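Local coordinates for glycoside hydrolase family protein (Novosphingobium sp. PP1Y, PDB 6Q2F), which probably releases terminal alpha-L-rhamnose from rhamnosides by hydrolysis, as an alpha-L-rhamnosidase of the glycoside hydrolases, at residues G149-V154 and L443-L448. Residues are numbered along the deposited sequence; the frame is centred on the assembly and turned at random.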
loop_
_atom_site.group_PDB
_atom_site.type_symbol
_atom_site.label_atom_id
_atom_site.label_comp_id
_atom_site.label_asym_id
_atom_site.label_seq_id
_atom_site.Cartn_x
_atom_site.Cartn_y
_atom_site.Cartn_z
ATOM N N GLY A 149 -13.595 -16.955 13.317
ATOM C CA GLY A 149 -13.452 -15.560 12.966
ATOM C C GLY A 149 -12.338 -14.876 13.743
ATOM O O GLY A 149 -11.729 -15.442 14.660
ATOM N N LEU A 150 -12.071 -13.629 13.365
ATOM C CA LEU A 150 -11.069 -12.842 14.069
ATOM C C LEU A 150 -11.471 -12.682 15.530
ATOM O O LEU A 150 -12.645 -12.497 15.844
ATOM C CB LEU A 150 -10.906 -11.477 13.405
ATOM C CG LEU A 150 -10.152 -11.460 12.068
ATOM C CD1 LEU A 150 -10.509 -10.197 11.308
ATOM C CD2 LEU A 150 -8.649 -11.529 12.332
ATOM N N LYS A 151 -10.485 -12.756 16.425
ATOM C CA LYS A 151 -10.721 -12.817 17.863
ATOM C C LYS A 151 -9.952 -11.723 18.592
ATOM O O LYS A 151 -8.810 -11.405 18.240
ATOM C CB LYS A 151 -10.293 -14.158 18.445
ATOM C CG LYS A 151 -11.023 -15.350 17.886
ATOM C CD LYS A 151 -10.267 -16.615 18.266
ATOM C CE LYS A 151 -10.792 -17.817 17.532
ATOM N NZ LYS A 151 -10.353 -17.782 16.107
ATOM N N LYS A 152 -10.560 -11.201 19.654
ATOM C CA LYS A 152 -9.918 -10.262 20.561
ATOM C C LYS A 152 -9.974 -10.824 21.974
ATOM O O LYS A 152 -10.948 -11.480 22.358
ATOM C CB LYS A 152 -10.624 -8.900 20.555
ATOM C CG LYS A 152 -12.117 -9.045 20.902
ATOM C CD LYS A 152 -12.729 -7.776 21.371
ATOM C CE LYS A 152 -14.110 -8.042 21.928
ATOM N NZ LYS A 152 -15.039 -8.636 20.939
ATOM N N LEU A 153 -8.941 -10.523 22.754
ATOM C CA LEU A 153 -8.899 -10.939 24.149
ATOM C C LEU A 153 -9.899 -10.128 24.978
ATOM O O LEU A 153 -10.042 -8.918 24.790
ATOM C CB LEU A 153 -7.474 -10.765 24.691
ATOM C CG LEU A 153 -7.052 -11.456 25.993
ATOM C CD1 LEU A 153 -6.997 -12.968 25.826
ATOM C CD2 LEU A 153 -5.702 -10.916 26.473
ATOM N N VAL A 154 -10.603 -10.808 25.894
ATOM C CA VAL A 154 -11.539 -10.176 26.824
ATOM C C VAL A 154 -11.329 -10.821 28.186
ATOM O O VAL A 154 -10.713 -11.881 28.305
ATOM C CB VAL A 154 -13.024 -10.317 26.401
ATOM C CG1 VAL A 154 -13.348 -9.429 25.182
ATOM C CG2 VAL A 154 -13.329 -11.760 26.101
ATOM N N LEU A 443 -9.470 -14.901 31.570
ATOM C CA LEU A 443 -9.256 -14.483 30.200
ATOM C C LEU A 443 -10.119 -15.324 29.276
ATOM O O LEU A 443 -10.234 -16.541 29.453
ATOM C CB LEU A 443 -7.782 -14.626 29.820
ATOM C CG LEU A 443 -6.821 -13.881 30.735
ATOM C CD1 LEU A 443 -5.390 -14.155 30.292
ATOM C CD2 LEU A 443 -7.127 -12.396 30.696
ATOM N N GLY A 444 -10.718 -14.672 28.291
ATOM C CA GLY A 444 -11.420 -15.380 27.241
ATOM C C GLY A 444 -11.198 -14.662 25.937
ATOM O O GLY A 444 -10.389 -13.728 25.869
ATOM N N TYR A 445 -11.887 -15.090 24.888
ATOM C CA TYR A 445 -11.892 -14.326 23.654
ATOM C C TYR A 445 -13.312 -14.229 23.120
ATOM O O TYR A 445 -14.208 -14.997 23.493
ATOM C CB TYR A 445 -10.951 -14.927 22.589
ATOM C CG TYR A 445 -11.401 -16.243 21.991
ATOM C CD1 TYR A 445 -12.356 -16.282 20.969
ATOM C CD2 TYR A 445 -10.860 -17.450 22.437
ATOM C CE1 TYR A 445 -12.763 -17.491 20.417
ATOM C CE2 TYR A 445 -11.252 -18.657 21.885
ATOM C CZ TYR A 445 -12.205 -18.675 20.880
ATOM O OH TYR A 445 -12.601 -19.883 20.339
ATOM N N SER A 446 -13.496 -13.262 22.236
ATOM C CA SER A 446 -14.759 -13.083 21.545
ATOM C C SER A 446 -14.447 -12.497 20.172
ATOM O O SER A 446 -13.293 -12.209 19.849
ATOM C CB SER A 446 -15.708 -12.214 22.365
ATOM O OG SER A 446 -15.220 -10.891 22.449
ATOM N N LEU A 447 -15.482 -12.335 19.358
ATOM C CA LEU A 447 -15.313 -11.986 17.953
ATOM C C LEU A 447 -15.200 -10.481 17.728
ATOM O O LEU A 447 -15.823 -9.674 18.423
ATOM C CB LEU A 447 -16.482 -12.536 17.138
ATOM C CG LEU A 447 -16.609 -14.059 17.193
ATOM C CD1 LEU A 447 -17.633 -14.518 16.184
ATOM C CD2 LEU A 447 -15.231 -14.723 16.944
ATOM N N LEU A 448 -14.380 -10.115 16.734
ATOM C CA LEU A 448 -14.417 -8.763 16.178
ATOM C C LEU A 448 -15.684 -8.531 15.364
ATOM O O LEU A 448 -16.233 -7.424 15.359
ATOM C CB LEU A 448 -13.208 -8.530 15.278
ATOM C CG LEU A 448 -12.091 -7.617 15.750
ATOM C CD1 LEU A 448 -11.478 -8.201 17.002
ATOM C CD2 LEU A 448 -11.044 -7.493 14.625
#
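Lys151 lays its aliphatic chain over one face of the Tyr445 ring, alongside it and pointing the same way, CD standing 3.6 Å from the ring centroid in a CH-pi contact offset toward the rim. Tyr445 CG sits between its backbone N and carbonyl carbon (chi1 70°), which swings the ring beside the lysine; the ring of Trp512 also meets it, the planes inclined by about 20°. A bend at the end of the Lys151 chain (chi4 74°) brings NZ back to Gly149 O at 3.1 Å, in the carbonyl plane, while its salt bridge goes to Asp465. With an alanine in place of Lys151, that face of the tyrosine would probably lose its cover and Asp465 its cationic mate. On the face away from Tyr445, Lys152 NZ reaches Ser446 OG on the adjacent strand at 2.7 Å, and the carbonyls of Thr176 and Gly178 take further hydrogen bonds from this ammonium. Strand 151-160 is the outer strand of an antiparallel sheet, beside 436-447, which in turn pairs with 206-217. Lys152 and Ser446 form one hydrogen-bonded pair, Val154 and Gly444 another, with Gly444 N 2.8 Å from Val154 O. Just outside the paired strand residues, Leu448 N still bonds to Leu150 O at 3.1 Å. Apolar packing is tight where Lys151 lies on Tyr445 and looser between the leucines, Leu150 CB lying 4.2 Å from Leu448 CD2; no side is open to solvent, since all twelve residues are buried. This outer strand thus carries two buried lysines, whose charge is probably made tolerable by a carboxylate for one and by a hydroxyl and carbonyl oxygens for the other.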